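Local coordinates for gentamicin resistance protein (Enterococcus gallinarum, PDB 6CTZ) that confers resistance to gentamicin, probably by transferring a phosphate from a guanine nucleotide to the 2''-hydroxyl of aminoglycosides such as kanamycin, at residues I17-S22 and L33-W38; P71-I76 and P84-R89; D166-R171 and F261-Q266; S268-G273 and E284-L289. The protein carries 2 engineered substitutions. All blocks are in the same frame, centred on the assembly; numbering follows the deposited sequence.

Contact 1: I17-S22 and L33-W38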
# COMPACT_ATOMS: atom_id res chain seq x y z
N ILE A 17 18.69 -18.96 16.58
CA ILE A 17 17.58 -18.15 17.07
C ILE A 17 17.65 -18.06 18.58
O ILE A 17 17.55 -19.07 19.29
CB ILE A 17 16.24 -18.69 16.58
CG1 ILE A 17 16.13 -18.52 15.06
CG2 ILE A 17 15.12 -17.99 17.28
CD1 ILE A 17 14.82 -18.99 14.47
N GLN A 18 17.87 -16.84 19.09
CA GLN A 18 17.86 -16.55 20.51
C GLN A 18 16.58 -15.88 20.97
O GLN A 18 16.22 -15.99 22.14
CB GLN A 18 19.04 -15.63 20.87
CG GLN A 18 20.41 -16.28 20.77
CD GLN A 18 21.06 -16.08 19.42
OE1 GLN A 18 20.94 -15.02 18.81
NE2 GLN A 18 21.77 -17.10 18.95
N SER A 19 15.88 -15.20 20.07
CA SER A 19 14.64 -14.55 20.42
C SER A 19 13.79 -14.46 19.20
O SER A 19 14.30 -14.31 18.14
CB SER A 19 14.87 -13.15 20.95
OG SER A 19 15.30 -12.21 19.99
N VAL A 20 12.49 -14.59 19.38
CA VAL A 20 11.52 -14.48 18.30
C VAL A 20 10.29 -13.79 18.83
O VAL A 20 9.78 -14.15 19.86
CB VAL A 20 11.11 -15.82 17.74
CG1 VAL A 20 10.17 -15.64 16.59
CG2 VAL A 20 12.30 -16.52 17.25
N GLU A 21 9.81 -12.79 18.11
CA GLU A 21 8.64 -12.07 18.51
C GLU A 21 7.78 -11.67 17.31
O GLU A 21 8.27 -11.44 16.25
CB GLU A 21 9.02 -10.82 19.30
CG GLU A 21 10.05 -9.94 18.64
CD GLU A 21 10.86 -8.93 19.49
OE1 GLU A 21 12.04 -9.20 19.79
OE2 GLU A 21 10.39 -7.80 19.73
N SER A 22 6.49 -11.62 17.48
CA SER A 22 5.64 -11.10 16.42
C SER A 22 6.00 -9.64 16.15
O SER A 22 6.29 -8.88 17.08
CB SER A 22 4.17 -11.20 16.83
OG SER A 22 3.73 -12.55 16.77
N LEU A 33 10.10 -11.08 14.10
CA LEU A 33 11.42 -10.50 14.29
C LEU A 33 12.28 -11.51 15.03
O LEU A 33 11.91 -11.95 16.12
CB LEU A 33 11.33 -9.19 15.07
CG LEU A 33 12.62 -8.40 15.24
CD1 LEU A 33 13.20 -7.97 13.89
CD2 LEU A 33 12.39 -7.20 16.17
N VAL A 34 13.41 -11.87 14.44
CA VAL A 34 14.32 -12.86 14.98
C VAL A 34 15.57 -12.15 15.47
O VAL A 34 16.18 -11.37 14.72
CB VAL A 34 14.67 -13.93 13.93
CG1 VAL A 34 15.85 -14.79 14.39
CG2 VAL A 34 13.45 -14.78 13.62
N ASN A 35 15.95 -12.40 16.72
CA ASN A 35 17.15 -11.83 17.33
C ASN A 35 17.14 -10.31 17.33
O ASN A 35 18.21 -9.68 17.37
CB ASN A 35 18.44 -12.38 16.70
CG ASN A 35 18.54 -13.89 16.83
OD1 ASN A 35 17.84 -14.49 17.63
ND2 ASN A 35 19.40 -14.50 16.02
N GLY A 36 15.96 -9.69 17.28
CA GLY A 36 15.84 -8.26 17.21
C GLY A 36 16.33 -7.64 15.92
O GLY A 36 16.24 -6.41 15.77
N ASP A 37 16.80 -8.44 14.97
CA ASP A 37 17.52 -7.94 13.80
C ASP A 37 16.93 -8.36 12.47
O ASP A 37 17.09 -7.62 11.49
CB ASP A 37 18.99 -8.42 13.83
CG ASP A 37 19.75 -7.89 15.02
OD1 ASP A 37 19.29 -6.91 15.63
OD2 ASP A 37 20.82 -8.46 15.32
N TRP A 38 16.30 -9.53 12.38
CA TRP A 38 15.92 -10.12 11.10
C TRP A 38 14.40 -10.23 11.04
O TRP A 38 13.79 -10.83 11.92
CB TRP A 38 16.52 -11.51 10.94
CG TRP A 38 17.99 -11.49 10.75
CD1 TRP A 38 18.95 -11.75 11.68
CD2 TRP A 38 18.69 -11.20 9.53
NE1 TRP A 38 20.20 -11.63 11.12
CE2 TRP A 38 20.06 -11.29 9.80
CE3 TRP A 38 18.27 -10.86 8.23
CZ2 TRP A 38 21.03 -11.07 8.82
CZ3 TRP A 38 19.23 -10.63 7.26
CH2 TRP A 38 20.60 -10.74 7.56
O HOH W 1 13.51 -10.86 18.24
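Asn35 shows how one side-chain carbonyl can extend a strand pairing past its last bridge. Its OD1 receives two backbone N-H groups of the facing segment, Gln18 N at 2.8 Å and, nearly in line with the side-chain C=O, Ser19 N at 3.2 Å. The torsion that sets CG beside the backbone N (chi1 -59°) turns the amide to this edge, and Ser16 O fixes its nitrogen. The residue also sends its own N-H to Ser19 O (2.9 Å), which continues the antiparallel pairing of Val20 with Val34 and of Glu21 with Leu33. Asn35 and Gly36, both with positive phi, form the corners of a type I' turn, which leads into a classic bulge where Asp37 and Trp38 both face Val34.

The apolar side is the closer-packed one. Ile17 CG1 crosses Val34 CG1 at 3.8 Å, Val20 lies alongside Val34, and helix 2-11 covers Ile17 and Val20. The other face is wetter: Glu21 runs beside Leu33, and a water accepts from Ser19 OG and Gly36 N while donating to Leu33 O and, at 2.7 Å, to Glu21 OE1. In this nucleotide-binding hairpin of the kinase-like N-terminal lobe, therefore, a side-chain amide and a four-bonded water take over the polar pairing where the regular strand ladder stops.

Contact 2: P71-I76 and P84-R89. With GDP (guanosine-5'-diphosphate), chain B.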
# COMPACT_ATOMS: atom_id res chain seq x y z
N PRO A 71 13.22 -3.24 1.81
CA PRO A 71 13.66 -4.59 2.22
C PRO A 71 14.64 -5.19 1.23
O PRO A 71 14.46 -5.11 0.01
CB PRO A 71 12.36 -5.39 2.26
CG PRO A 71 11.30 -4.36 2.52
CD PRO A 71 11.75 -3.17 1.71
N GLN A 72 15.66 -5.84 1.76
CA GLN A 72 16.63 -6.56 0.95
C GLN A 72 16.66 -8.00 1.42
O GLN A 72 17.20 -8.31 2.49
CB GLN A 72 18.00 -5.94 1.10
CG GLN A 72 18.09 -4.59 0.48
CD GLN A 72 19.52 -4.22 0.38
OE1 GLN A 72 20.14 -4.38 -0.66
NE2 GLN A 72 20.09 -3.79 1.49
N TYR A 73 16.07 -8.88 0.62
CA TYR A 73 15.89 -10.26 1.04
C TYR A 73 17.23 -10.98 0.96
O TYR A 73 17.76 -11.23 -0.13
CB TYR A 73 14.86 -10.93 0.14
CG TYR A 73 13.48 -10.27 0.12
CD1 TYR A 73 13.01 -9.47 1.17
CD2 TYR A 73 12.64 -10.48 -0.96
CE1 TYR A 73 11.74 -8.91 1.12
CE2 TYR A 73 11.38 -9.93 -1.01
CZ TYR A 73 10.94 -9.15 0.03
OH TYR A 73 9.67 -8.62 -0.04
N VAL A 74 17.80 -11.29 2.12
CA VAL A 74 19.04 -12.06 2.20
C VAL A 74 18.75 -13.55 2.24
O VAL A 74 19.51 -14.35 1.69
CB VAL A 74 19.82 -11.59 3.45
CG1 VAL A 74 20.99 -12.53 3.77
CG2 VAL A 74 20.30 -10.16 3.26
N TYR A 75 17.66 -13.93 2.89
CA TYR A 75 17.29 -15.32 3.06
C TYR A 75 16.04 -15.58 2.24
O TYR A 75 15.04 -14.87 2.37
CB TYR A 75 17.03 -15.61 4.54
CG TYR A 75 18.29 -15.42 5.36
CD1 TYR A 75 19.36 -16.30 5.22
CD2 TYR A 75 18.42 -14.36 6.24
CE1 TYR A 75 20.52 -16.13 5.95
CE2 TYR A 75 19.58 -14.19 6.99
CZ TYR A 75 20.63 -15.07 6.84
OH TYR A 75 21.79 -14.90 7.56
N ILE A 76 16.10 -16.57 1.35
CA ILE A 76 14.97 -16.92 0.50
C ILE A 76 14.65 -18.38 0.78
O ILE A 76 15.43 -19.27 0.44
CB ILE A 76 15.25 -16.65 -0.98
CG1 ILE A 76 15.55 -15.16 -1.19
CG2 ILE A 76 14.05 -17.06 -1.82
CD1 ILE A 76 15.69 -14.73 -2.63
N PRO A 84 6.95 -19.46 -1.19
CA PRO A 84 8.20 -18.89 -0.69
C PRO A 84 8.00 -18.12 0.62
O PRO A 84 6.89 -17.75 0.99
CB PRO A 84 8.57 -17.90 -1.80
CG PRO A 84 7.24 -17.43 -2.29
CD PRO A 84 6.32 -18.63 -2.23
N PHE A 85 9.12 -17.87 1.30
CA PHE A 85 9.17 -16.90 2.39
C PHE A 85 10.55 -16.26 2.39
O PHE A 85 11.48 -16.77 1.76
CB PHE A 85 8.75 -17.49 3.74
CG PHE A 85 9.74 -18.45 4.33
CD1 PHE A 85 10.76 -17.99 5.15
CD2 PHE A 85 9.63 -19.82 4.12
CE1 PHE A 85 11.67 -18.88 5.72
CE2 PHE A 85 10.53 -20.70 4.68
CZ PHE A 85 11.55 -20.22 5.48
N VAL A 86 10.68 -15.11 3.06
CA VAL A 86 11.94 -14.41 3.05
C VAL A 86 12.36 -13.84 4.38
O VAL A 86 11.58 -13.68 5.22
CB VAL A 86 11.92 -13.20 2.05
CG1 VAL A 86 11.72 -13.69 0.64
CG2 VAL A 86 10.80 -12.20 2.40
N GLY A 87 13.64 -13.55 4.49
CA GLY A 87 14.18 -12.86 5.64
C GLY A 87 15.02 -11.68 5.19
O GLY A 87 15.78 -11.80 4.27
N TYR A 88 14.88 -10.55 5.88
CA TYR A 88 15.61 -9.36 5.60
C TYR A 88 15.98 -8.61 6.87
O TYR A 88 15.27 -8.72 7.80
CB TYR A 88 14.84 -8.42 4.64
CG TYR A 88 13.42 -8.01 5.02
CD1 TYR A 88 12.35 -8.75 4.63
CD2 TYR A 88 13.16 -6.82 5.68
CE1 TYR A 88 11.07 -8.36 4.89
CE2 TYR A 88 11.86 -6.43 5.94
CZ TYR A 88 10.84 -7.20 5.52
OH TYR A 88 9.53 -6.86 5.73
N ARG A 89 17.08 -7.89 6.86
CA ARG A 89 17.46 -7.10 8.02
C ARG A 89 16.33 -6.08 8.22
O ARG A 89 15.91 -5.46 7.30
CB ARG A 89 18.79 -6.36 7.83
CG ARG A 89 20.02 -7.25 7.95
CD ARG A 89 21.31 -6.52 8.37
NE ARG A 89 22.34 -7.50 8.78
CZ ARG A 89 22.51 -7.95 10.03
NH1 ARG A 89 21.76 -7.54 11.01
NH2 ARG A 89 23.45 -8.84 10.30
PB GDP B . 1.19 -7.18 4.31
O1B GDP B . 1.64 -7.33 2.87
O2B GDP B . 0.56 -5.83 4.57
O3B GDP B . 0.35 -8.35 4.76
O3A GDP B . 2.55 -7.28 5.18
PA GDP B . 3.71 -6.18 5.39
O1A GDP B . 4.83 -6.39 4.41
O2A GDP B . 3.12 -4.78 5.37
O5' GDP B . 4.26 -6.60 6.86
C5' GDP B . 3.35 -6.66 7.94
C4' GDP B . 3.78 -5.69 9.01
O4' GDP B . 5.02 -6.13 9.56
C3' GDP B . 4.07 -4.28 8.52
O3' GDP B . 2.88 -3.50 8.35
C2' GDP B . 4.92 -3.76 9.66
O2' GDP B . 4.10 -3.46 10.79
C1' GDP B . 5.74 -4.99 10.02
N9 GDP B . 7.03 -4.96 9.30
C8 GDP B . 7.37 -5.63 8.17
N7 GDP B . 8.65 -5.33 7.84
C5 GDP B . 9.13 -4.48 8.77
C6 GDP B . 10.39 -3.76 9.02
O6 GDP B . 11.36 -3.91 8.26
N1 GDP B . 10.43 -2.98 10.10
C2 GDP B . 9.39 -2.80 10.95
N2 GDP B . 9.54 -2.00 12.02
N3 GDP B . 8.20 -3.42 10.78
C4 GDP B . 8.05 -4.25 9.72
O HOH W 2 18.70 -7.21 4.55
O HOH W 3 16.46 -5.07 4.56
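Tyr75 and Gly87 pair at the centre of an antiparallel beta hairpin whose short segments 73-76 and 84-89 approach to 4.7 Å between axes, their directions 144° apart. A classic beta bulge interrupts the ladder: Val74 N and Tyr75 N both donate hydrogen bonds to Gly87 O, the first at 3.0 Å. Gly87 N returns a bond to Tyr75 O. Farther along, two waters bridge the backbones, one joining Gln72 O to Arg89 N and the other Gln72 N to Arg89 O.

Side chains divide between the two faces. Tyr73 lays its ring over Val86, whose CG2 stands 3.7 Å from the ring centroid in a CH-pi contact, and helix 46-62 packs against the same tyrosine. On the other face, Tyr75 sits against the bare backbone of Gly87 and carries its hydroxyl away to Asp14. Tyr88 is the residue that turns packing into recognition. Its CG stands between the backbone N and the carbonyl carbon (chi1 55°), which brings the ring alongside Tyr73, the two planes being 39° apart. Pro71 CB lies over the centre of one face of the Tyr88 ring in a second CH-pi contact, 3.8 Å from the centroid. With one face of the ring covered in this way, GDP O6 meets its edge, 3.5 Å from Tyr88 CE2, and Tyr88 OH donates a hydrogen bond of 2.8 Å to GDP N7.

Contact 3: D166-R171 and F261-Q266. With KAN (kanamycin a), chain E.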
# COMPACT_ATOMS: atom_id res chain seq x y z
N ASP A 166 -27.26 5.53 -4.29
CA ASP A 166 -27.24 6.62 -5.26
C ASP A 166 -25.91 7.36 -5.21
O ASP A 166 -25.37 7.73 -6.26
CB ASP A 166 -28.39 7.60 -4.99
CG ASP A 166 -29.77 6.98 -5.18
OD1 ASP A 166 -29.88 5.91 -5.82
OD2 ASP A 166 -30.74 7.57 -4.68
N TYR A 167 -25.38 7.60 -4.01
CA TYR A 167 -24.08 8.24 -3.87
C TYR A 167 -22.98 7.41 -4.52
O TYR A 167 -22.16 7.93 -5.28
CB TYR A 167 -23.77 8.47 -2.39
CG TYR A 167 -22.34 8.85 -2.10
CD1 TYR A 167 -21.89 10.13 -2.34
CD2 TYR A 167 -21.44 7.92 -1.58
CE1 TYR A 167 -20.57 10.49 -2.08
CE2 TYR A 167 -20.12 8.27 -1.32
CZ TYR A 167 -19.69 9.56 -1.57
OH TYR A 167 -18.39 9.92 -1.31
N LEU A 168 -22.94 6.11 -4.24
CA LEU A 168 -21.90 5.28 -4.82
C LEU A 168 -22.00 5.22 -6.34
O LEU A 168 -20.98 5.26 -7.03
CB LEU A 168 -21.92 3.87 -4.22
CG LEU A 168 -21.45 3.77 -2.77
CD1 LEU A 168 -21.54 2.33 -2.32
CD2 LEU A 168 -20.02 4.30 -2.61
N THR A 169 -23.21 5.11 -6.89
CA THR A 169 -23.35 5.11 -8.34
C THR A 169 -22.84 6.42 -8.93
O THR A 169 -22.17 6.42 -9.98
CB THR A 169 -24.81 4.89 -8.71
OG1 THR A 169 -25.23 3.61 -8.21
CG2 THR A 169 -24.99 4.93 -10.23
N LEU A 170 -23.13 7.54 -8.27
CA LEU A 170 -22.62 8.84 -8.71
C LEU A 170 -21.10 8.85 -8.73
O LEU A 170 -20.49 9.34 -9.69
CB LEU A 170 -23.14 9.92 -7.77
CG LEU A 170 -22.53 11.32 -7.94
CD1 LEU A 170 -22.86 11.92 -9.31
CD2 LEU A 170 -22.99 12.23 -6.82
N ARG A 171 -20.47 8.32 -7.68
CA ARG A 171 -19.01 8.33 -7.60
C ARG A 171 -18.40 7.45 -8.69
O ARG A 171 -17.45 7.85 -9.36
CB ARG A 171 -18.55 7.88 -6.22
CG ARG A 171 -19.07 8.75 -5.08
CD ARG A 171 -18.39 10.11 -5.08
NE ARG A 171 -17.06 10.06 -4.47
CZ ARG A 171 -16.26 11.12 -4.34
NH1 ARG A 171 -16.63 12.31 -4.80
NH2 ARG A 171 -15.07 10.98 -3.76
N PHE A 261 -10.83 7.57 -5.84
CA PHE A 261 -10.12 6.36 -5.42
C PHE A 261 -10.37 6.04 -3.96
O PHE A 261 -10.46 4.87 -3.58
CB PHE A 261 -8.60 6.53 -5.64
CG PHE A 261 -8.17 6.63 -7.08
CD1 PHE A 261 -8.94 6.11 -8.10
CD2 PHE A 261 -6.97 7.23 -7.40
CE1 PHE A 261 -8.52 6.21 -9.42
CE2 PHE A 261 -6.54 7.33 -8.70
CZ PHE A 261 -7.32 6.82 -9.72
N VAL A 262 -10.45 7.07 -3.09
CA VAL A 262 -10.72 6.81 -1.68
C VAL A 262 -12.09 6.18 -1.50
O VAL A 262 -12.25 5.24 -0.71
CB VAL A 262 -10.55 8.09 -0.83
CG1 VAL A 262 -11.04 7.86 0.59
CG2 VAL A 262 -9.10 8.53 -0.81
N THR A 263 -13.11 6.70 -2.21
CA THR A 263 -14.43 6.06 -2.17
C THR A 263 -14.33 4.59 -2.57
O THR A 263 -14.88 3.71 -1.90
CB THR A 263 -15.41 6.78 -3.10
OG1 THR A 263 -15.54 8.16 -2.71
CG2 THR A 263 -16.79 6.09 -3.08
N PHE A 264 -13.63 4.31 -3.67
CA PHE A 264 -13.53 2.94 -4.14
C PHE A 264 -12.77 2.07 -3.15
O PHE A 264 -13.10 0.89 -2.98
CB PHE A 264 -12.89 2.90 -5.53
CG PHE A 264 -13.58 3.79 -6.54
CD1 PHE A 264 -14.93 4.08 -6.44
CD2 PHE A 264 -12.86 4.35 -7.58
CE1 PHE A 264 -15.56 4.91 -7.36
CE2 PHE A 264 -13.47 5.19 -8.50
CZ PHE A 264 -14.82 5.47 -8.39
N ASP A 265 -11.79 2.65 -2.45
CA ASP A 265 -11.10 1.92 -1.40
C ASP A 265 -12.06 1.52 -0.27
O ASP A 265 -11.98 0.41 0.25
CB ASP A 265 -9.93 2.74 -0.85
CG ASP A 265 -9.19 2.01 0.25
OD1 ASP A 265 -8.63 0.93 -0.02
OD2 ASP A 265 -9.17 2.50 1.40
N GLN A 266 -12.97 2.41 0.10
CA GLN A 266 -13.93 2.09 1.14
C GLN A 266 -14.83 0.94 0.69
O GLN A 266 -15.11 0.08 1.46
CB GLN A 266 -14.72 3.31 1.57
CG GLN A 266 -13.92 4.46 2.14
CD GLN A 266 -12.93 4.07 3.22
OE1 GLN A 266 -12.14 3.21 3.04
NE2 GLN A 266 -12.97 4.71 4.28
C1 KAN E . -8.89 0.63 5.72
C2 KAN E . -10.14 1.49 5.53
C3 KAN E . -10.09 2.68 6.48
C4 KAN E . -10.01 2.13 7.89
C5 KAN E . -8.78 1.24 8.06
C6 KAN E . -8.73 0.60 9.45
C7 KAN E . -4.04 0.48 3.59
C8 KAN E . -4.98 -0.70 3.78
C9 KAN E . -6.41 -0.21 4.02
C10 KAN E . -6.49 0.75 5.21
C11 KAN E . -5.49 1.90 5.04
C12 KAN E . -4.08 1.38 4.83
C13 KAN E . -5.27 -2.84 2.65
C14 KAN E . -4.40 -3.69 1.74
C15 KAN E . -4.58 -3.20 0.30
C16 KAN E . -6.05 -3.24 -0.08
C17 KAN E . -6.86 -2.46 0.93
C18 KAN E . -8.34 -2.61 0.63
N1 KAN E . -7.57 -0.27 9.51
N2 KAN E . -5.51 2.79 6.20
N3 KAN E . -2.69 -0.00 3.34
N4 KAN E . -3.81 -3.99 -0.65
O5 KAN E . -8.71 0.20 7.07
O6 KAN E . -10.19 1.95 4.18
O7 KAN E . -11.26 3.49 6.34
O8 KAN E . -9.94 3.22 8.81
O9 KAN E . -7.77 1.39 5.27
O10 KAN E . -7.26 -1.33 4.29
O11 KAN E . -4.88 -1.47 2.57
O12 KAN E . -6.63 -2.96 2.24
O13 KAN E . -3.05 -3.60 2.20
O14 KAN E . -6.29 -2.66 -1.37
O15 KAN E . -9.10 -1.86 1.58
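Arg171 and Thr263 join two helices whose segments, 166-171 and 261-266, run at 131° to each other with their axes 10.7 Å apart, a separation bridged here by the long side chain of Arg171. With CG beside the backbone N (chi1 -59°), that carbon lies over one face of the Tyr167 ring, toward its rim; bends at chi2 and chi3 then present the guanidinium side-on. NE and NH2 both donate to Thr263 OG1, NE at 3.0 Å, and the oxygen lies close to the guanidinium plane. NH2 has a second partner in Ser259 OG.

The methyl branch of the threonine serves the apolar half of the contact, with Thr263 CG2 3.7 Å from Leu168 CD2. Nearby, the edge of the Phe264 ring meets the backbone, CZ lying 3.7 Å from Arg171 O. Farther round the same helix, Asp265 and Gln266 line the kanamycin pocket; Gln266 NE2 donates to kanamycin O7 at 2.9 Å.

Thr263 OG1 is also hydrogen-bonded to Asp292 OD2, as is Tyr167 OH. The buried hydroxyl thus relays between a guanidinium and a carboxylate, which would probably polarise it and help offset the charge enclosed between these helices of the C-terminal lobe.

Contact 4: S268-G273 and E284-L289. Unlike the reference sequence in segment 284-289: Ile286 (reference Leu). With KAN (kanamycin a), chain E.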
# COMPACT_ATOMS: atom_id res chain seq x y z
N SER A 268 -13.96 -1.41 -1.44
CA SER A 268 -13.09 -2.54 -1.42
C SER A 268 -12.91 -3.10 -0.01
O SER A 268 -12.88 -4.28 0.16
CB SER A 268 -11.73 -2.19 -1.96
OG SER A 268 -11.74 -2.02 -3.33
N TYR A 269 -12.80 -2.23 0.95
CA TYR A 269 -12.65 -2.64 2.34
C TYR A 269 -13.88 -3.39 2.82
O TYR A 269 -13.77 -4.43 3.47
CB TYR A 269 -12.41 -1.40 3.20
CG TYR A 269 -12.10 -1.69 4.65
CD1 TYR A 269 -10.90 -2.30 5.02
CD2 TYR A 269 -12.99 -1.34 5.65
CE1 TYR A 269 -10.61 -2.56 6.34
CE2 TYR A 269 -12.71 -1.59 6.98
CZ TYR A 269 -11.52 -2.20 7.32
OH TYR A 269 -11.24 -2.45 8.65
N LEU A 270 -15.07 -2.89 2.49
CA LEU A 270 -16.30 -3.61 2.82
C LEU A 270 -16.36 -4.96 2.13
O LEU A 270 -16.76 -5.96 2.74
CB LEU A 270 -17.51 -2.75 2.45
CG LEU A 270 -18.87 -3.42 2.65
CD1 LEU A 270 -19.02 -3.91 4.09
CD2 LEU A 270 -19.97 -2.45 2.29
N LEU A 271 -15.96 -5.02 0.85
CA LEU A 271 -15.99 -6.30 0.13
C LEU A 271 -15.09 -7.33 0.79
O LEU A 271 -15.42 -8.53 0.82
CB LEU A 271 -15.61 -6.09 -1.33
CG LEU A 271 -16.74 -5.61 -2.23
CD1 LEU A 271 -16.19 -5.21 -3.58
CD2 LEU A 271 -17.79 -6.70 -2.37
N GLU A 272 -13.95 -6.90 1.33
CA GLU A 272 -13.08 -7.82 2.05
C GLU A 272 -13.76 -8.35 3.30
O GLU A 272 -13.63 -9.53 3.64
CB GLU A 272 -11.76 -7.12 2.42
CG GLU A 272 -10.87 -6.80 1.23
CD GLU A 272 -10.08 -8.00 0.75
OE1 GLU A 272 -9.48 -7.90 -0.35
OE2 GLU A 272 -10.04 -9.03 1.45
N GLY A 273 -14.50 -7.49 4.01
CA GLY A 273 -15.24 -7.96 5.17
C GLY A 273 -16.35 -8.92 4.80
O GLY A 273 -16.60 -9.90 5.51
N GLU A 284 -18.49 -2.11 10.28
CA GLU A 284 -17.51 -1.04 10.19
C GLU A 284 -17.42 -0.48 8.78
O GLU A 284 -17.37 0.74 8.58
CB GLU A 284 -16.14 -1.54 10.65
CG GLU A 284 -15.04 -0.48 10.56
CD GLU A 284 -13.64 -1.08 10.65
OE1 GLU A 284 -13.51 -2.32 10.61
OE2 GLU A 284 -12.66 -0.31 10.76
N GLY A 285 -17.41 -1.36 7.77
CA GLY A 285 -17.27 -0.90 6.40
C GLY A 285 -18.49 -0.12 5.93
O GLY A 285 -18.35 0.88 5.21
N ILE A 286 -19.68 -0.55 6.33
CA ILE A 286 -20.89 0.21 6.02
C ILE A 286 -20.80 1.61 6.62
O ILE A 286 -21.15 2.60 5.97
CB ILE A 286 -22.14 -0.54 6.51
CG1 ILE A 286 -22.30 -1.88 5.78
CG2 ILE A 286 -23.38 0.31 6.32
CD1 ILE A 286 -22.84 -1.76 4.37
N GLU A 287 -20.30 1.70 7.85
CA GLU A 287 -20.15 3.00 8.50
C GLU A 287 -19.13 3.87 7.78
O GLU A 287 -19.32 5.08 7.66
CB GLU A 287 -19.76 2.79 9.97
CG GLU A 287 -20.00 3.99 10.87
CD GLU A 287 -19.86 3.64 12.34
OE1 GLU A 287 -19.90 4.56 13.18
OE2 GLU A 287 -19.70 2.44 12.65
N LEU A 288 -18.03 3.27 7.30
CA LEU A 288 -17.03 4.03 6.57
C LEU A 288 -17.59 4.58 5.27
O LEU A 288 -17.23 5.69 4.84
CB LEU A 288 -15.80 3.17 6.31
CG LEU A 288 -14.98 2.86 7.56
CD1 LEU A 288 -13.98 1.75 7.30
CD2 LEU A 288 -14.28 4.12 8.05
N LEU A 289 -18.48 3.82 4.61
CA LEU A 289 -19.12 4.32 3.40
C LEU A 289 -20.01 5.52 3.71
O LEU A 289 -20.00 6.52 2.97
CB LEU A 289 -19.94 3.21 2.73
CG LEU A 289 -19.18 2.10 2.00
CD1 LEU A 289 -20.16 1.09 1.43
CD2 LEU A 289 -18.31 2.69 0.90
C1 KAN E . -8.89 0.63 5.72
C2 KAN E . -10.14 1.49 5.53
C3 KAN E . -10.09 2.68 6.48
C4 KAN E . -10.01 2.13 7.89
C5 KAN E . -8.78 1.24 8.06
C6 KAN E . -8.73 0.60 9.45
C7 KAN E . -4.04 0.48 3.59
C8 KAN E . -4.98 -0.70 3.78
C9 KAN E . -6.41 -0.21 4.02
C10 KAN E . -6.49 0.75 5.21
C11 KAN E . -5.49 1.90 5.04
C12 KAN E . -4.08 1.38 4.83
C13 KAN E . -5.27 -2.84 2.65
C14 KAN E . -4.40 -3.69 1.74
C15 KAN E . -4.58 -3.20 0.30
C16 KAN E . -6.05 -3.24 -0.08
C17 KAN E . -6.86 -2.46 0.93
C18 KAN E . -8.34 -2.61 0.63
N1 KAN E . -7.57 -0.27 9.51
N2 KAN E . -5.51 2.79 6.20
N3 KAN E . -2.69 -0.00 3.34
N4 KAN E . -3.81 -3.99 -0.65
O5 KAN E . -8.71 0.20 7.07
O6 KAN E . -10.19 1.95 4.18
O7 KAN E . -11.26 3.49 6.34
O8 KAN E . -9.94 3.22 8.81
O9 KAN E . -7.77 1.39 5.27
O10 KAN E . -7.26 -1.33 4.29
O11 KAN E . -4.88 -1.47 2.57
O12 KAN E . -6.63 -2.96 2.24
O13 KAN E . -3.05 -3.60 2.20
O14 KAN E . -6.29 -2.66 -1.37
O15 KAN E . -9.10 -1.86 1.58
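Tyr269 reaches from one arm of a helical hairpin to Leu288 and Glu284 on the other, and its atoms can be read in order. CB begins beside the antibiotic, 3.7 Å from kanamycin O15. At CG the contact passes to an amino-sugar ring lying over one face, with kanamycin C2 above the middle of the tyrosine ring. Along one edge CE1 comes within 3.4 Å of kanamycin O5; along the other, CD2 and CE2 share Leu288 CD1, the latter at 3.6 Å. At the tip, OH lies 3.0 Å from Glu284 OE1, the carboxylate standing perpendicular to the ring and meeting it at the edge. CG anti to the backbone N (chi1 -174°) directs the ring toward helix 279-296.

Behind it, Leu270 CD2 touches both Ile286 CD1, a position where the reference sequence has leucine, and Leu289 CD1, each 3.6 Å away and in directions nearly at right angles. The CA atoms of Leu270 and Gly285 come to 4.6 Å; Gly285 has no side chain, and a CB there would crowd Leu270 CD1. The segments are nearly antiparallel, at 165°. Leu288 CD1 touches both Tyr269 and kanamycin O7, so the hairpin supplies one wall of the aminoglycoside pocket, where a sugar lies tilted over an aromatic face, as in many carbohydrate-binding sites.

Read from the N terminus, the four contacts close in series, none nesting in or crossing another. Contact 1 closes the first hairpin of the five-stranded sheet, and contact 2 closes a later hairpin of that sheet; the two meet where Trp38 packs on Tyr75 and Arg89. Contact 3 spans a far longer loop of 89 residues, bringing helix 162-176 to helix 251-276. Contact 4 then folds helix 251-276 back against helix 279-296, meeting contact 3 through Gln266 and Leu289. The first pair thus belongs to the sheet of the nucleotide-binding lobe, and the second ties together helices that contribute to the kanamycin site, with about 33 Å between the centres of contacts 2 and 4.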